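Local coordinates for protein ubiquitin-conjugating enzyme E2, putative (PDB 4DS2) that probably accepts activated ubiquitin, or a related modifier, as a thioester and passes it on, as ubiquitin-conjugating (E2) enzymes do, at residues I41-T46 with I53-A58; N69-S74 with F90-Y95; S96-G101 with D129-Q134. All blocks are in the same frame, centred on the assembly; numbering follows the deposited sequence.

Contact 1 of 3, residues I41-T46 with I53-A58; sequences IFSVDT and ILKVKA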
ATOM      1  N   ILE A  41       9.930  -1.387   0.665  1.00 47.94           N
ATOM      2  CA  ILE A  41       9.436  -2.761   0.548  1.00 47.42           C
ATOM      3  C   ILE A  41      10.690  -3.622   0.601  1.00 48.17           C
ATOM      4  O   ILE A  41      11.588  -3.432  -0.215  1.00 51.35           O
ATOM      5  CB  ILE A  41       8.691  -3.023  -0.796  1.00 46.15           C
ATOM      6  CG1 ILE A  41       7.673  -1.909  -1.119  1.00 47.30           C
ATOM      7  CG2 ILE A  41       7.975  -4.374  -0.767  1.00 45.03           C
ATOM      8  CD1 ILE A  41       7.054  -1.939  -2.523  1.00 44.84           C
ATOM      9  N   PHE A  42      10.757  -4.552   1.559  1.00 48.92           N
ATOM     10  CA  PHE A  42      11.961  -5.383   1.799  1.00 50.64           C
ATOM     11  C   PHE A  42      11.771  -6.929   1.718  1.00 51.59           C
ATOM     12  O   PHE A  42      12.750  -7.672   1.802  1.00 53.11           O
ATOM     13  CB  PHE A  42      12.607  -5.010   3.139  1.00 53.81           C
ATOM     14  CG  PHE A  42      11.810  -5.429   4.348  1.00 54.97           C
ATOM     15  CD1 PHE A  42      10.804  -4.612   4.853  1.00 55.06           C
ATOM     16  CD2 PHE A  42      12.072  -6.648   4.988  1.00 56.79           C
ATOM     17  CE1 PHE A  42      10.051  -5.002   5.961  1.00 57.56           C
ATOM     18  CE2 PHE A  42      11.335  -7.042   6.098  1.00 58.17           C
ATOM     19  CZ  PHE A  42      10.320  -6.219   6.583  1.00 58.43           C
ATOM     20  N   SER A  43      10.532  -7.406   1.564  1.00 50.18           N
ATOM     21  CA  SER A  43      10.263  -8.805   1.251  1.00 48.55           C
ATOM     22  C   SER A  43       9.043  -8.924   0.350  1.00 47.71           C
ATOM     23  O   SER A  43       8.041  -8.259   0.555  1.00 51.07           O
ATOM     24  CB  SER A  43      10.067  -9.625   2.527  1.00 48.46           C
ATOM     25  OG  SER A  43       9.260 -10.761   2.279  1.00 48.88           O
ATOM     26  N   VAL A  44       9.137  -9.801  -0.640  1.00 49.24           N
ATOM     27  CA  VAL A  44       8.049 -10.101  -1.570  1.00 47.24           C
ATOM     28  C   VAL A  44       7.939 -11.613  -1.705  1.00 46.40           C
ATOM     29  O   VAL A  44       8.744 -12.232  -2.376  1.00 50.58           O
ATOM     30  CB  VAL A  44       8.328  -9.516  -2.986  1.00 47.33           C
ATOM     31  CG1 VAL A  44       7.239  -9.941  -3.957  1.00 45.97           C
ATOM     32  CG2 VAL A  44       8.456  -8.002  -2.962  1.00 44.00           C
ATOM     33  N   ASP A  45       6.972 -12.220  -1.041  1.00 46.87           N
ATOM     34  CA  ASP A  45       6.661 -13.653  -1.240  1.00 45.51           C
ATOM     35  C   ASP A  45       5.392 -13.681  -2.163  1.00 42.91           C
ATOM     36  O   ASP A  45       4.734 -12.645  -2.325  1.00 41.15           O
ATOM     37  CB  ASP A  45       6.499 -14.373   0.142  1.00 46.43           C
ATOM     38  CG  ASP A  45       7.877 -14.480   0.981  1.00 51.17           C
ATOM     39  OD1 ASP A  45       8.990 -14.678   0.434  1.00 51.26           O
ATOM     40  OD2 ASP A  45       7.861 -14.374   2.225  1.00 50.60           O
ATOM     41  N   THR A  46       5.065 -14.810  -2.798  1.00 39.93           N
ATOM     42  CA  THR A  46       3.791 -14.925  -3.563  1.00 37.39           C
ATOM     43  C   THR A  46       3.004 -16.149  -3.106  1.00 38.11           C
ATOM     44  O   THR A  46       3.509 -16.980  -2.335  1.00 41.15           O
ATOM     45  CB  THR A  46       3.982 -15.135  -5.070  1.00 35.48           C
ATOM     46  OG1 THR A  46       4.449 -16.475  -5.284  1.00 35.61           O
ATOM     47  CG2 THR A  46       4.951 -14.168  -5.702  1.00 34.10           C
ATOM     48  N   ILE A  53       2.240 -11.293  -1.288  1.00 41.76           N
ATOM     49  CA  ILE A  53       2.348 -10.860   0.110  1.00 42.18           C
ATOM     50  C   ILE A  53       3.659 -10.074   0.253  1.00 41.55           C
ATOM     51  O   ILE A  53       4.739 -10.573  -0.087  1.00 41.04           O
ATOM     52  CB  ILE A  53       2.352 -12.066   1.085  1.00 44.46           C
ATOM     53  CG1 ILE A  53       1.155 -13.014   0.792  1.00 45.64           C
ATOM     54  CG2 ILE A  53       2.349 -11.575   2.548  1.00 43.23           C
ATOM     55  CD1 ILE A  53       1.442 -14.203  -0.101  1.00 46.19           C
ATOM     56  N   LEU A  54       3.555  -8.839   0.720  1.00 41.38           N
ATOM     57  CA  LEU A  54       4.711  -7.963   0.924  1.00 42.02           C
ATOM     58  C   LEU A  54       4.953  -7.626   2.424  1.00 41.22           C
ATOM     59  O   LEU A  54       4.011  -7.611   3.221  1.00 36.54           O
ATOM     60  CB  LEU A  54       4.505  -6.644   0.180  1.00 40.89           C
ATOM     61  CG  LEU A  54       4.189  -6.557  -1.316  1.00 40.56           C
ATOM     62  CD1 LEU A  54       4.188  -5.068  -1.671  1.00 38.13           C
ATOM     63  CD2 LEU A  54       5.184  -7.306  -2.179  1.00 42.48           C
ATOM     64  N   LYS A  55       6.221  -7.340   2.760  1.00 41.75           N
ATOM     65  CA  LYS A  55       6.591  -6.751   4.055  1.00 43.51           C
ATOM     66  C   LYS A  55       7.260  -5.407   3.807  1.00 42.64           C
ATOM     67  O   LYS A  55       8.073  -5.257   2.903  1.00 39.74           O
ATOM     68  CB  LYS A  55       7.505  -7.662   4.851  1.00 46.18           C
ATOM     69  CG  LYS A  55       6.874  -9.016   5.185  1.00 49.09           C
ATOM     70  CD  LYS A  55       7.685  -9.780   6.235  1.00 52.35           C
ATOM     71  CE  LYS A  55       7.350 -11.260   6.349  1.00 54.07           C
ATOM     72  NZ  LYS A  55       8.426 -11.939   7.128  1.00 56.04           N
ATOM     73  N   VAL A  56       6.843  -4.413   4.575  1.00 44.01           N
ATOM     74  CA  VAL A  56       7.148  -3.010   4.268  1.00 43.59           C
ATOM     75  C   VAL A  56       7.506  -2.289   5.546  1.00 46.37           C
ATOM     76  O   VAL A  56       7.020  -2.650   6.623  1.00 48.21           O
ATOM     77  CB  VAL A  56       5.933  -2.311   3.601  1.00 42.38           C
ATOM     78  CG1 VAL A  56       6.184  -0.828   3.420  1.00 41.25           C
ATOM     79  CG2 VAL A  56       5.585  -2.958   2.256  1.00 42.38           C
ATOM     80  N   LYS A  57       8.362  -1.275   5.426  1.00 49.60           N
ATOM     81  CA  LYS A  57       8.513  -0.244   6.479  1.00 49.29           C
ATOM     82  C   LYS A  57       7.912   1.038   5.957  1.00 46.03           C
ATOM     83  O   LYS A  57       8.135   1.396   4.807  1.00 43.02           O
ATOM     84  CB  LYS A  57       9.981  -0.008   6.817  1.00 51.48           C
ATOM     85  CG  LYS A  57      10.701  -1.244   7.358  1.00 55.60           C
ATOM     86  CD  LYS A  57      10.227  -1.621   8.754  1.00 57.38           C
ATOM     87  CE  LYS A  57      10.545  -3.073   9.066  1.00 58.14           C
ATOM     88  NZ  LYS A  57      12.002  -3.308   9.233  1.00 58.81           N
ATOM     89  N   ALA A  58       7.138   1.726   6.788  1.00 47.26           N
ATOM     90  CA  ALA A  58       6.781   3.117   6.486  1.00 46.64           C
ATOM     91  C   ALA A  58       8.028   4.019   6.586  1.00 48.62           C
ATOM     92  O   ALA A  58       9.046   3.614   7.178  1.00 49.83           O
ATOM     93  CB  ALA A  58       5.684   3.604   7.405  1.00 44.52           C
TER
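I53 opens the pairing with its carbonyl: I53 O takes the amide of D45 (D45 N to I53 O 2.9 Å), while the return bond from I53 N to D45 O is weak. Further out, I53 CD1 reaches back to the backbone of T46. Next comes L54, whose CD2 lies alongside V44 CG2 at 3.4 Å and whose CD1 meets I41 CG2 at 4.0 Å, on the face that helices 11-27 and 120-132 cover. K55 donates from its N to S43 O (3.0 Å) and receives F42 N at its own O (3.1 Å). F42 and S43 thus both stand opposite K55, a classic beta bulge in the hairpin of strands 40-46 and 51-57 that begins the antiparallel sheet of the E2 fold. F42 CG sits between its backbone N and carbonyl carbon (chi1 70°), which lays the ring against strand 51-57 at K55 to K57; K55 CB lies over one ring face, 4.0 Å from the centroid. At V56 the pairing returns to the covered face, with CG2 beside I41 CG1. K57, bent at chi2 and chi4, folds back to the same phenyl: NZ makes an off-centre cation-pi contact, 4.6 Å from the F42 centroid.

Contact 2 of 3, residues N69-S74 with F90-Y95; sequences NTYQLS and FVTPVY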
ATOM      1  N   ASN A  69       8.424  -0.260  12.624  1.00 60.67           N
ATOM      2  CA  ASN A  69       7.586  -1.471  12.633  1.00 61.18           C
ATOM      3  C   ASN A  69       7.392  -1.958  11.215  1.00 59.31           C
ATOM      4  O   ASN A  69       7.438  -1.160  10.271  1.00 55.62           O
ATOM      5  CB  ASN A  69       6.191  -1.229  13.219  1.00 61.28           C
ATOM      6  CG  ASN A  69       6.223  -0.754  14.636  1.00 63.98           C
ATOM      7  OD1 ASN A  69       7.136  -1.084  15.398  1.00 68.81           O
ATOM      8  ND2 ASN A  69       5.205   0.011  15.014  1.00 62.37           N
ATOM      9  N   THR A  70       7.137  -3.262  11.093  1.00 60.04           N
ATOM     10  CA  THR A  70       6.846  -3.905   9.809  1.00 57.08           C
ATOM     11  C   THR A  70       5.351  -3.848   9.542  1.00 55.28           C
ATOM     12  O   THR A  70       4.541  -4.000  10.472  1.00 57.31           O
ATOM     13  CB  THR A  70       7.325  -5.376   9.784  1.00 57.83           C
ATOM     14  OG1 THR A  70       8.703  -5.408   9.409  1.00 61.24           O
ATOM     15  CG2 THR A  70       6.555  -6.215   8.780  1.00 56.57           C
ATOM     16  N   TYR A  71       5.000  -3.592   8.278  1.00 49.61           N
ATOM     17  CA  TYR A  71       3.621  -3.612   7.815  1.00 46.03           C
ATOM     18  C   TYR A  71       3.510  -4.661   6.732  1.00 45.96           C
ATOM     19  O   TYR A  71       4.294  -4.670   5.789  1.00 44.13           O
ATOM     20  CB  TYR A  71       3.206  -2.262   7.233  1.00 43.30           C
ATOM     21  CG  TYR A  71       3.060  -1.167   8.253  1.00 42.88           C
ATOM     22  CD1 TYR A  71       4.163  -0.444   8.681  1.00 42.58           C
ATOM     23  CD2 TYR A  71       1.816  -0.845   8.786  1.00 43.04           C
ATOM     24  CE1 TYR A  71       4.038   0.562   9.619  1.00 43.04           C
ATOM     25  CE2 TYR A  71       1.677   0.169   9.719  1.00 44.07           C
ATOM     26  CZ  TYR A  71       2.794   0.874  10.128  1.00 43.92           C
ATOM     27  OH  TYR A  71       2.656   1.871  11.063  1.00 43.49           O
ATOM     28  N   GLN A  72       2.520  -5.530   6.863  1.00 47.42           N
ATOM     29  CA  GLN A  72       2.294  -6.547   5.885  1.00 47.98           C
ATOM     30  C   GLN A  72       1.112  -6.228   5.002  1.00 48.04           C
ATOM     31  O   GLN A  72       0.040  -5.843   5.496  1.00 44.33           O
ATOM     32  CB  GLN A  72       2.029  -7.872   6.581  1.00 52.48           C
ATOM     33  CG  GLN A  72       3.300  -8.658   6.813  1.00 54.72           C
ATOM     34  CD  GLN A  72       3.111  -9.696   7.848  1.00 56.42           C
ATOM     35  OE1 GLN A  72       2.977  -9.399   9.037  1.00 59.25           O
ATOM     36  NE2 GLN A  72       3.090 -10.931   7.409  1.00 60.15           N
ATOM     37  N   LEU A  73       1.305  -6.445   3.695  1.00 47.45           N
ATOM     38  CA  LEU A  73       0.261  -6.189   2.699  1.00 45.56           C
ATOM     39  C   LEU A  73       0.032  -7.377   1.815  1.00 45.76           C
ATOM     40  O   LEU A  73       0.861  -8.283   1.774  1.00 47.47           O
ATOM     41  CB  LEU A  73       0.654  -5.017   1.833  1.00 45.41           C
ATOM     42  CG  LEU A  73       0.829  -3.720   2.596  1.00 46.26           C
ATOM     43  CD1 LEU A  73       2.239  -3.189   2.390  1.00 45.17           C
ATOM     44  CD2 LEU A  73      -0.244  -2.723   2.207  1.00 48.38           C
ATOM     45  N   SER A  74      -1.126  -7.366   1.139  1.00 46.41           N
ATOM     46  CA  SER A  74      -1.498  -8.311   0.075  1.00 45.18           C
ATOM     47  C   SER A  74      -1.828  -7.523  -1.158  1.00 44.41           C
ATOM     48  O   SER A  74      -2.664  -6.617  -1.110  1.00 43.30           O
ATOM     49  CB  SER A  74      -2.772  -9.107   0.408  1.00 47.91           C
ATOM     50  OG  SER A  74      -2.562  -9.974   1.493  1.00 50.76           O
ATOM     51  N   PHE A  90      -4.182  -4.088   3.676  1.00 47.71           N
ATOM     52  CA  PHE A  90      -3.238  -4.210   4.799  1.00 46.82           C
ATOM     53  C   PHE A  90      -3.583  -5.450   5.563  1.00 47.09           C
ATOM     54  O   PHE A  90      -4.759  -5.604   5.934  1.00 49.38           O
ATOM     55  CB  PHE A  90      -3.278  -2.971   5.687  1.00 46.50           C
ATOM     56  CG  PHE A  90      -2.627  -1.796   5.043  1.00 47.57           C
ATOM     57  CD1 PHE A  90      -3.303  -1.057   4.079  1.00 46.86           C
ATOM     58  CD2 PHE A  90      -1.305  -1.469   5.323  1.00 47.82           C
ATOM     59  CE1 PHE A  90      -2.680   0.004   3.450  1.00 46.19           C
ATOM     60  CE2 PHE A  90      -0.694  -0.395   4.702  1.00 44.88           C
ATOM     61  CZ  PHE A  90      -1.376   0.337   3.770  1.00 44.77           C
ATOM     62  N   VAL A  91      -2.597  -6.340   5.748  1.00 45.54           N
ATOM     63  CA  VAL A  91      -2.760  -7.484   6.632  1.00 48.66           C
ATOM     64  C   VAL A  91      -2.539  -7.008   8.069  1.00 48.63           C
ATOM     65  O   VAL A  91      -3.276  -7.412   8.952  1.00 47.95           O
ATOM     66  CB  VAL A  91      -1.787  -8.637   6.331  1.00 50.63           C
ATOM     67  CG1 VAL A  91      -1.893  -9.717   7.411  1.00 51.31           C
ATOM     68  CG2 VAL A  91      -2.045  -9.217   4.942  1.00 50.29           C
ATOM     69  N   THR A  92      -1.521  -6.162   8.283  1.00 48.73           N
ATOM     70  CA  THR A  92      -1.311  -5.483   9.554  1.00 48.70           C
ATOM     71  C   THR A  92      -2.412  -4.441   9.754  1.00 49.29           C
ATOM     72  O   THR A  92      -2.685  -3.660   8.830  1.00 50.55           O
ATOM     73  CB  THR A  92       0.037  -4.721   9.607  1.00 48.44           C
ATOM     74  OG1 THR A  92       1.128  -5.615   9.439  1.00 48.78           O
ATOM     75  CG2 THR A  92       0.189  -3.971  10.967  1.00 47.55           C
ATOM     76  N   PRO A  93      -3.040  -4.399  10.957  1.00 48.28           N
ATOM     77  CA  PRO A  93      -3.942  -3.261  11.181  1.00 47.48           C
ATOM     78  C   PRO A  93      -3.177  -1.940  11.156  1.00 46.25           C
ATOM     79  O   PRO A  93      -1.978  -1.902  11.490  1.00 47.28           O
ATOM     80  CB  PRO A  93      -4.534  -3.521  12.568  1.00 48.84           C
ATOM     81  CG  PRO A  93      -3.575  -4.448  13.229  1.00 50.31           C
ATOM     82  CD  PRO A  93      -3.006  -5.300  12.115  1.00 49.77           C
ATOM     83  N   VAL A  94      -3.879  -0.904  10.691  1.00 45.19           N
ATOM     84  CA  VAL A  94      -3.370   0.460  10.493  1.00 43.17           C
ATOM     85  C   VAL A  94      -4.525   1.420  10.845  1.00 42.94           C
ATOM     86  O   VAL A  94      -5.632   1.318  10.260  1.00 37.99           O
ATOM     87  CB  VAL A  94      -2.901   0.722   9.030  1.00 43.00           C
ATOM     88  CG1 VAL A  94      -2.302   2.126   8.892  1.00 41.63           C
ATOM     89  CG2 VAL A  94      -1.901  -0.339   8.584  1.00 45.83           C
ATOM     90  N   TYR A  95      -4.298   2.303  11.838  1.00 41.94           N
ATOM     91  CA  TYR A  95      -5.293   3.320  12.145  1.00 40.87           C
ATOM     92  C   TYR A  95      -5.108   4.424  11.099  1.00 39.62           C
ATOM     93  O   TYR A  95      -4.037   4.981  10.948  1.00 38.65           O
ATOM     94  CB  TYR A  95      -5.177   3.828  13.588  1.00 42.44           C
ATOM     95  CG  TYR A  95      -6.284   4.785  13.998  1.00 42.37           C
ATOM     96  CD1 TYR A  95      -7.571   4.315  14.241  1.00 43.42           C
ATOM     97  CD2 TYR A  95      -6.050   6.170  14.111  1.00 41.52           C
ATOM     98  CE1 TYR A  95      -8.596   5.190  14.601  1.00 45.08           C
ATOM     99  CE2 TYR A  95      -7.066   7.059  14.482  1.00 42.65           C
ATOM    100  CZ  TYR A  95      -8.348   6.569  14.724  1.00 44.13           C
ATOM    101  OH  TYR A  95      -9.394   7.412  15.085  1.00 41.29           O
TER
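Q72 O is gripped by two consecutive amides of the opposite segment, V91 N at 2.7 Å and T92 N at 3.2 Å, each tilted somewhat from the carbonyl plane. The same residue also donates: Q72 N points at T92 OG1 (2.9 Å, N-H...O 165°). With chi1 of T92 at -61°, OG1 stands beside its own backbone N, and T92 meets both polar groups of Q72: its amide the C=O, its hydroxyl the N-H. Here a threonine side chain does the accepting that a backbone carbonyl would do in a continuing strand pair. The one regular antiparallel bridge is the non-hydrogen-bonded pair L73-F90, where strand 87-90, the last of the four-stranded E2 sheet, gives way to the long loop running toward helix 108-111. At that bridge the two side chains lie side by side, and L73 CD2 sits over the centre of the F90 ring, 3.4 Å from its centroid, as a CH-pi contact; L128 and F132 of helix 120-132 pack onto this face, on L73 and F90 respectively. V94 CG2 comes to the edge of the Y71 ring, near its plane, 3.8 Å from CD2, while T92 CG2 touches the same ring carbon obliquely. The phenol has its partner outside both segments: Y71 OH is hydrogen-bonded to Y64 O. On the other side of the sheet, V91 CB packs against Q72 CB at 3.9 Å, and V91 CG2 touches S74 OG.

Contact 3 of 3, residues S96-G101 with D129-Q134; sequences SPLVTG and DRVFSQ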
ATOM      1  N   SER A  96      -6.173   4.702  10.347  1.00 40.48           N
ATOM      2  CA  SER A  96      -6.115   5.625   9.226  1.00 36.60           C
ATOM      3  C   SER A  96      -7.512   5.949   8.721  1.00 36.58           C
ATOM      4  O   SER A  96      -8.410   5.089   8.777  1.00 35.80           O
ATOM      5  CB  SER A  96      -5.313   4.998   8.088  1.00 35.63           C
ATOM      6  OG  SER A  96      -5.583   5.633   6.847  1.00 36.34           O
ATOM      7  N   PRO A  97      -7.686   7.181   8.180  1.00 36.72           N
ATOM      8  CA  PRO A  97      -8.910   7.518   7.434  1.00 36.57           C
ATOM      9  C   PRO A  97      -9.074   6.741   6.114  1.00 34.83           C
ATOM     10  O   PRO A  97     -10.187   6.627   5.596  1.00 33.07           O
ATOM     11  CB  PRO A  97      -8.722   9.006   7.104  1.00 37.62           C
ATOM     12  CG  PRO A  97      -7.453   9.460   7.778  1.00 35.81           C
ATOM     13  CD  PRO A  97      -6.667   8.251   8.079  1.00 35.37           C
ATOM     14  N   LEU A  98      -7.960   6.229   5.584  1.00 33.41           N
ATOM     15  CA  LEU A  98      -7.951   5.625   4.230  1.00 34.37           C
ATOM     16  C   LEU A  98      -8.066   4.048   4.264  1.00 34.85           C
ATOM     17  O   LEU A  98      -8.346   3.390   3.245  1.00 34.02           O
ATOM     18  CB  LEU A  98      -6.739   6.172   3.421  1.00 32.11           C
ATOM     19  CG  LEU A  98      -6.586   7.705   3.169  1.00 30.96           C
ATOM     20  CD1 LEU A  98      -5.148   8.046   2.770  1.00 29.96           C
ATOM     21  CD2 LEU A  98      -7.538   8.241   2.115  1.00 31.49           C
ATOM     22  N   VAL A  99      -7.947   3.476   5.468  1.00 35.57           N
ATOM     23  CA  VAL A  99      -7.992   2.020   5.676  1.00 35.06           C
ATOM     24  C   VAL A  99      -9.131   1.595   6.633  1.00 35.77           C
ATOM     25  O   VAL A  99      -9.337   2.209   7.674  1.00 36.60           O
ATOM     26  CB  VAL A  99      -6.659   1.512   6.274  1.00 33.97           C
ATOM     27  CG1 VAL A  99      -6.663  -0.022   6.330  1.00 33.20           C
ATOM     28  CG2 VAL A  99      -5.472   2.067   5.490  1.00 32.12           C
ATOM     29  N   THR A 100      -9.848   0.531   6.279  1.00 36.45           N
ATOM     30  CA  THR A 100     -10.920  -0.005   7.139  1.00 39.02           C
ATOM     31  C   THR A 100     -10.352  -0.947   8.239  1.00 41.89           C
ATOM     32  O   THR A 100      -9.153  -1.254   8.245  1.00 41.93           O
ATOM     33  CB  THR A 100     -12.009  -0.755   6.317  1.00 38.47           C
ATOM     34  OG1 THR A 100     -11.536  -2.062   5.950  1.00 38.44           O
ATOM     35  CG2 THR A 100     -12.391   0.007   5.069  1.00 37.78           C
ATOM     36  N   GLY A 101     -11.201  -1.392   9.174  1.00 43.44           N
ATOM     37  CA  GLY A 101     -10.796  -2.439  10.108  1.00 46.30           C
ATOM     38  C   GLY A 101     -10.523  -3.814   9.459  1.00 50.54           C
ATOM     39  O   GLY A 101      -9.962  -4.706  10.097  1.00 51.03           O
ATOM     40  N   ASP A 129       2.642   5.594  -0.113  1.00 44.94           N
ATOM     41  CA  ASP A 129       2.827   7.018   0.026  1.00 46.25           C
ATOM     42  C   ASP A 129       1.533   7.732   0.440  1.00 43.12           C
ATOM     43  O   ASP A 129       1.527   8.659   1.270  1.00 45.19           O
ATOM     44  CB  ASP A 129       3.325   7.600  -1.298  1.00 50.14           C
ATOM     45  CG  ASP A 129       3.233   9.112  -1.328  1.00 55.52           C
ATOM     46  OD1 ASP A 129       3.891   9.781  -0.468  1.00 62.08           O
ATOM     47  OD2 ASP A 129       2.493   9.625  -2.201  1.00 57.35           O
ATOM     48  N   ARG A 130       0.451   7.338  -0.185  1.00 38.03           N
ATOM     49  CA  ARG A 130      -0.832   7.965   0.084  1.00 37.08           C
ATOM     50  C   ARG A 130      -1.229   7.785   1.539  1.00 34.78           C
ATOM     51  O   ARG A 130      -1.649   8.714   2.195  1.00 33.54           O
ATOM     52  CB  ARG A 130      -1.888   7.398  -0.873  1.00 35.55           C
ATOM     53  CG  ARG A 130      -3.297   7.813  -0.595  1.00 35.73           C
ATOM     54  CD  ARG A 130      -3.480   9.295  -0.659  1.00 36.71           C
ATOM     55  NE  ARG A 130      -4.878   9.603  -0.411  1.00 38.19           N
ATOM     56  CZ  ARG A 130      -5.346  10.823  -0.154  1.00 39.80           C
ATOM     57  NH1 ARG A 130      -4.520  11.867  -0.105  1.00 41.00           N
ATOM     58  NH2 ARG A 130      -6.649  11.003   0.048  1.00 39.36           N
ATOM     59  N   VAL A 131      -1.081   6.566   2.038  1.00 35.17           N
ATOM     60  CA  VAL A 131      -1.542   6.231   3.382  1.00 33.63           C
ATOM     61  C   VAL A 131      -0.577   6.654   4.502  1.00 35.26           C
ATOM     62  O   VAL A 131      -0.995   7.217   5.532  1.00 33.47           O
ATOM     63  CB  VAL A 131      -1.841   4.744   3.443  1.00 33.21           C
ATOM     64  CG1 VAL A 131      -2.152   4.305   4.880  1.00 33.16           C
ATOM     65  CG2 VAL A 131      -3.012   4.467   2.499  1.00 31.25           C
ATOM     66  N   PHE A 132       0.714   6.409   4.289  1.00 35.93           N
ATOM     67  CA  PHE A 132       1.723   6.714   5.298  1.00 36.09           C
ATOM     68  C   PHE A 132       2.164   8.185   5.313  1.00 37.39           C
ATOM     69  O   PHE A 132       2.626   8.700   6.353  1.00 36.38           O
ATOM     70  CB  PHE A 132       2.951   5.816   5.063  1.00 37.41           C
ATOM     71  CG  PHE A 132       2.744   4.364   5.410  1.00 38.54           C
ATOM     72  CD1 PHE A 132       1.818   3.962   6.387  1.00 38.61           C
ATOM     73  CD2 PHE A 132       3.530   3.395   4.807  1.00 40.39           C
ATOM     74  CE1 PHE A 132       1.665   2.642   6.725  1.00 38.72           C
ATOM     75  CE2 PHE A 132       3.387   2.064   5.154  1.00 40.86           C
ATOM     76  CZ  PHE A 132       2.454   1.691   6.116  1.00 40.38           C
ATOM     77  N   SER A 133       2.065   8.834   4.144  1.00 38.78           N
ATOM     78  CA  SER A 133       2.660  10.152   3.925  1.00 39.71           C
ATOM     79  C   SER A 133       1.727  11.249   3.451  1.00 40.17           C
ATOM     80  O   SER A 133       1.904  12.376   3.869  1.00 40.60           O
ATOM     81  CB  SER A 133       3.854  10.035   3.002  1.00 40.74           C
ATOM     82  OG  SER A 133       4.953   9.605   3.774  1.00 42.11           O
ATOM     83  N   GLN A 134       0.741  10.954   2.608  1.00 40.86           N
ATOM     84  CA  GLN A 134      -0.112  12.019   2.111  1.00 43.26           C
ATOM     85  C   GLN A 134      -1.510  11.928   2.675  1.00 41.33           C
ATOM     86  O   GLN A 134      -2.454  12.393   2.062  1.00 44.71           O
ATOM     87  CB  GLN A 134      -0.172  12.031   0.581  1.00 46.24           C
ATOM     88  CG  GLN A 134       1.183  12.045  -0.139  1.00 52.77           C
ATOM     89  CD  GLN A 134       2.071  13.279   0.139  1.00 56.64           C
ATOM     90  OE1 GLN A 134       1.611  14.308   0.650  1.00 56.46           O
ATOM     91  NE2 GLN A 134       3.354  13.184  -0.249  1.00 58.70           N
TER
HETATM   92  O   HOH W   1      -3.482   7.190   7.153  1.00 29.58           O
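L98 drives its forked end into the side of helix 120-132, crossing the R130 side chain at about a right angle. Its CD1 lies 3.6 Å from R130 NE and its CD2 3.6 Å from R130 NH2, so both methyls meet the guanidinium end, while CD1 also touches V131 CG2 at 4.2 Å. Beside it V99 CG2 meets V131 CG1 at 4.1 Å. No direct hydrogen bond joins the two segments; instead a water spans them, 2.6 Å from S96 OG and donating to V131 O at 3.0 Å, near the C-terminal end of the helix. The loop belongs to the connection between strand 87-90 and helix 108-111, the region in which E2 enzymes carry their active-site cysteine, and here it packs on the long central helix of the fold. Behind these first contacts, an ST turn shapes the loop: S96 OG, set anti to its own N (chi1 161°), accepts L98 N at 2.8 Å. The arginine is fixed from outside the two segments, by a salt bridge from R130 NH2 to D141 and a hydrogen bond from NH1 to S137 O. M109 packs against both R130 and V131.

Contacts 1 and 2 belong to one sheet: strands 51-57 and 70-76 are neighbours, joined by V56 O to Y71 N and L54 N to L73 O. Both are partly buried, each with a helix-covered apolar face and a more exposed face of polar and mixed side chains; the hydrogen bonds of contact 1 are all backbone, whereas in contact 2 a threonine hydroxyl accepts one of the three. Contact 3 is wholly buried and relies on methyl packing and one water instead. F132, on its helix segment though not touching its loop, meets A58 of 53-58 and the Y71 and F90 rings of contact 2, while V99 packs on F90. Contacts 1 and 3 lie about 17 Å apart, centre to centre.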